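Local coordinates for pili retraction protein PilT (Thermus thermophilus, PDB 5FL3) that probably binds and hydrolyses ATP as a secretion-type ATPase, powering the retraction of pili, at residues 62-67 / 78-83. Residues are numbered along the deposited sequence; the frame is centred on the assembly and turned at random.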
loop_
_atom_site.group_PDB
_atom_site.type_symbol
_atom_site.label_atom_id
_atom_site.label_comp_id
_atom_site.label_asym_id
_atom_site.label_seq_id
_atom_site.Cartn_x
_atom_site.Cartn_y
_atom_site.Cartn_z
ATOM N N ALA A 62 -30.004 2.399 9.462
ATOM C CA ALA A 62 -29.482 3.268 10.512
ATOM C C ALA A 62 -28.277 4.081 10.055
ATOM O O ALA A 62 -27.947 5.091 10.666
ATOM C CB ALA A 62 -29.112 2.451 11.722
ATOM N N LEU A 63 -27.618 3.641 8.987
ATOM C CA LEU A 63 -26.420 4.313 8.495
ATOM C C LEU A 63 -26.677 5.313 7.363
ATOM O O LEU A 63 -25.877 6.213 7.133
ATOM C CB LEU A 63 -25.399 3.273 8.030
ATOM C CG LEU A 63 -24.857 2.420 9.173
ATOM C CD1 LEU A 63 -23.800 1.484 8.658
ATOM C CD2 LEU A 63 -24.302 3.309 10.265
ATOM N N LEU A 64 -27.791 5.159 6.663
ATOM C CA LEU A 64 -28.076 5.982 5.498
ATOM C C LEU A 64 -28.880 7.240 5.811
ATOM O O LEU A 64 -29.703 7.261 6.719
ATOM C CB LEU A 64 -28.837 5.165 4.461
ATOM C CG LEU A 64 -28.118 3.951 3.906
ATOM C CD1 LEU A 64 -29.089 3.163 3.044
ATOM C CD2 LEU A 64 -26.881 4.402 3.119
ATOM N N THR A 65 -28.654 8.283 5.024
ATOM C CA THR A 65 -29.470 9.480 5.098
ATOM C C THR A 65 -30.777 9.177 4.371
ATOM O O THR A 65 -30.831 8.242 3.563
ATOM C CB THR A 65 -28.755 10.696 4.478
ATOM O OG1 THR A 65 -28.679 10.542 3.053
ATOM C CG2 THR A 65 -27.345 10.841 5.065
ATOM N N PRO A 66 -31.846 9.936 4.678
ATOM C CA PRO A 66 -33.139 9.634 4.049
ATOM C C PRO A 66 -33.119 9.684 2.517
ATOM O O PRO A 66 -33.826 8.900 1.870
ATOM C CB PRO A 66 -34.059 10.706 4.635
ATOM C CG PRO A 66 -33.489 10.939 6.008
ATOM C CD PRO A 66 -31.993 10.884 5.802
ATOM N N GLU A 67 -32.311 10.568 1.942
ATOM C CA GLU A 67 -32.168 10.588 0.494
ATOM C C GLU A 67 -31.524 9.267 0.034
ATOM O O GLU A 67 -32.053 8.590 -0.854
ATOM C CB GLU A 67 -31.367 11.818 0.022
ATOM C CG GLU A 67 -30.137 12.213 0.860
ATOM C CD GLU A 67 -30.435 13.227 1.980
ATOM O OE1 GLU A 67 -31.312 12.948 2.826
ATOM O OE2 GLU A 67 -29.787 14.303 2.012
ATOM N N MET A 78 -24.318 0.043 -3.211
ATOM C CA MET A 78 -24.164 1.441 -2.834
ATOM C C MET A 78 -22.880 1.652 -2.087
ATOM O O MET A 78 -22.600 0.958 -1.117
ATOM C CB MET A 78 -25.314 1.909 -1.972
ATOM C CG MET A 78 -26.502 2.396 -2.743
ATOM S SD MET A 78 -27.543 3.349 -1.627
ATOM C CE MET A 78 -26.359 4.584 -1.086
ATOM N N ASP A 79 -22.098 2.617 -2.543
ATOM C CA ASP A 79 -20.841 2.959 -1.893
ATOM C C ASP A 79 -21.035 4.301 -1.207
ATOM O O ASP A 79 -21.431 5.249 -1.858
ATOM C CB ASP A 79 -19.703 3.006 -2.920
ATOM C CG ASP A 79 -18.345 3.216 -2.283
ATOM O OD1 ASP A 79 -18.202 4.133 -1.419
ATOM O OD2 ASP A 79 -17.413 2.465 -2.668
ATOM N N PHE A 80 -20.769 4.394 0.094
ATOM C CA PHE A 80 -20.993 5.663 0.797
ATOM C C PHE A 80 -20.090 5.897 2.030
ATOM O O PHE A 80 -19.616 4.957 2.678
ATOM C CB PHE A 80 -22.476 5.775 1.208
ATOM C CG PHE A 80 -22.905 4.766 2.245
ATOM C CD1 PHE A 80 -23.352 3.501 1.868
ATOM C CD2 PHE A 80 -22.851 5.075 3.600
ATOM C CE1 PHE A 80 -23.735 2.571 2.815
ATOM C CE2 PHE A 80 -23.234 4.145 4.548
ATOM C CZ PHE A 80 -23.674 2.888 4.148
ATOM N N ALA A 81 -19.863 7.169 2.346
ATOM C CA ALA A 81 -19.098 7.544 3.533
ATOM C C ALA A 81 -19.975 7.615 4.778
ATOM O O ALA A 81 -21.145 7.968 4.716
ATOM C CB ALA A 81 -18.402 8.878 3.314
ATOM N N TYR A 82 -19.399 7.288 5.921
ATOM C CA TYR A 82 -20.124 7.403 7.166
ATOM C C TYR A 82 -19.150 7.691 8.299
ATOM O O TYR A 82 -18.086 7.076 8.388
ATOM C CB TYR A 82 -20.927 6.140 7.441
ATOM C CG TYR A 82 -21.469 6.086 8.847
ATOM C CD1 TYR A 82 -22.622 6.785 9.197
ATOM C CD2 TYR A 82 -20.829 5.339 9.826
ATOM C CE1 TYR A 82 -23.110 6.745 10.482
ATOM C CE2 TYR A 82 -21.312 5.293 11.115
ATOM C CZ TYR A 82 -22.451 5.997 11.438
ATOM O OH TYR A 82 -22.928 5.940 12.727
ATOM N N THR A 83 -19.504 8.635 9.164
ATOM C CA THR A 83 -18.595 9.013 10.235
ATOM C C THR A 83 -19.196 8.880 11.628
ATOM O O THR A 83 -20.320 9.305 11.871
ATOM C CB THR A 83 -18.136 10.438 10.051
ATOM O OG1 THR A 83 -17.849 10.646 8.668
ATOM C CG2 THR A 83 -16.890 10.701 10.887
#
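Met78, Phe80 and Tyr82 of the edge strand 78-84 point toward the 62-67 segment, where Leu63 and Leu64 meet them at the turn between helices 53-63 and 66-72. Met78 comes first: its terminal methyl CE lies 4.2 Å from CD2 of Leu64, a loose touch that suits a long, flexible thioether, which also reaches Leu72 of the second helix. The carboxylate of Asp79 ties this strand to strand 88-97 through a salt bridge to Arg91 and a hydrogen bond to Asn93. At Phe80, CD2 of Leu64 sits squarely over the ring centre in a CH-pi contact, 3.6 Å from the centroid and 11° off the normal. The ring reaches this place because CG stands between the backbone N and carbonyl carbon (chi1 66°). Leu63 adds only its CB, obliquely, 4.2 Å from CE2 of Phe80. Replacing Phe80 with an alanine would probably strip the Leu64 methyl of the aromatic face it packs on and open a gap between the strand and the turn linking the two helices. In Tyr82, CG anti to the backbone N (chi1 168°) carries the ring out toward Leu63, whose CD2 makes a CH-pi contact over one face, displaced toward the rim and 3.5 Å from CZ of Tyr82. A tyrosine fits this partly exposed position, offering an apolar face to leucine while carrying a polar OH. Leu63 also touches Leu12 of helix 11-21 and Leu103 and Met105 of strand 100-108. No hydrogen bond joins the two segments; the helix-helix connection is laid on the six-stranded antiparallel sheet, well away from the ADP pocket, by aliphatic branches set over aromatic faces, so the contact depends on shape and hydrophobic burial.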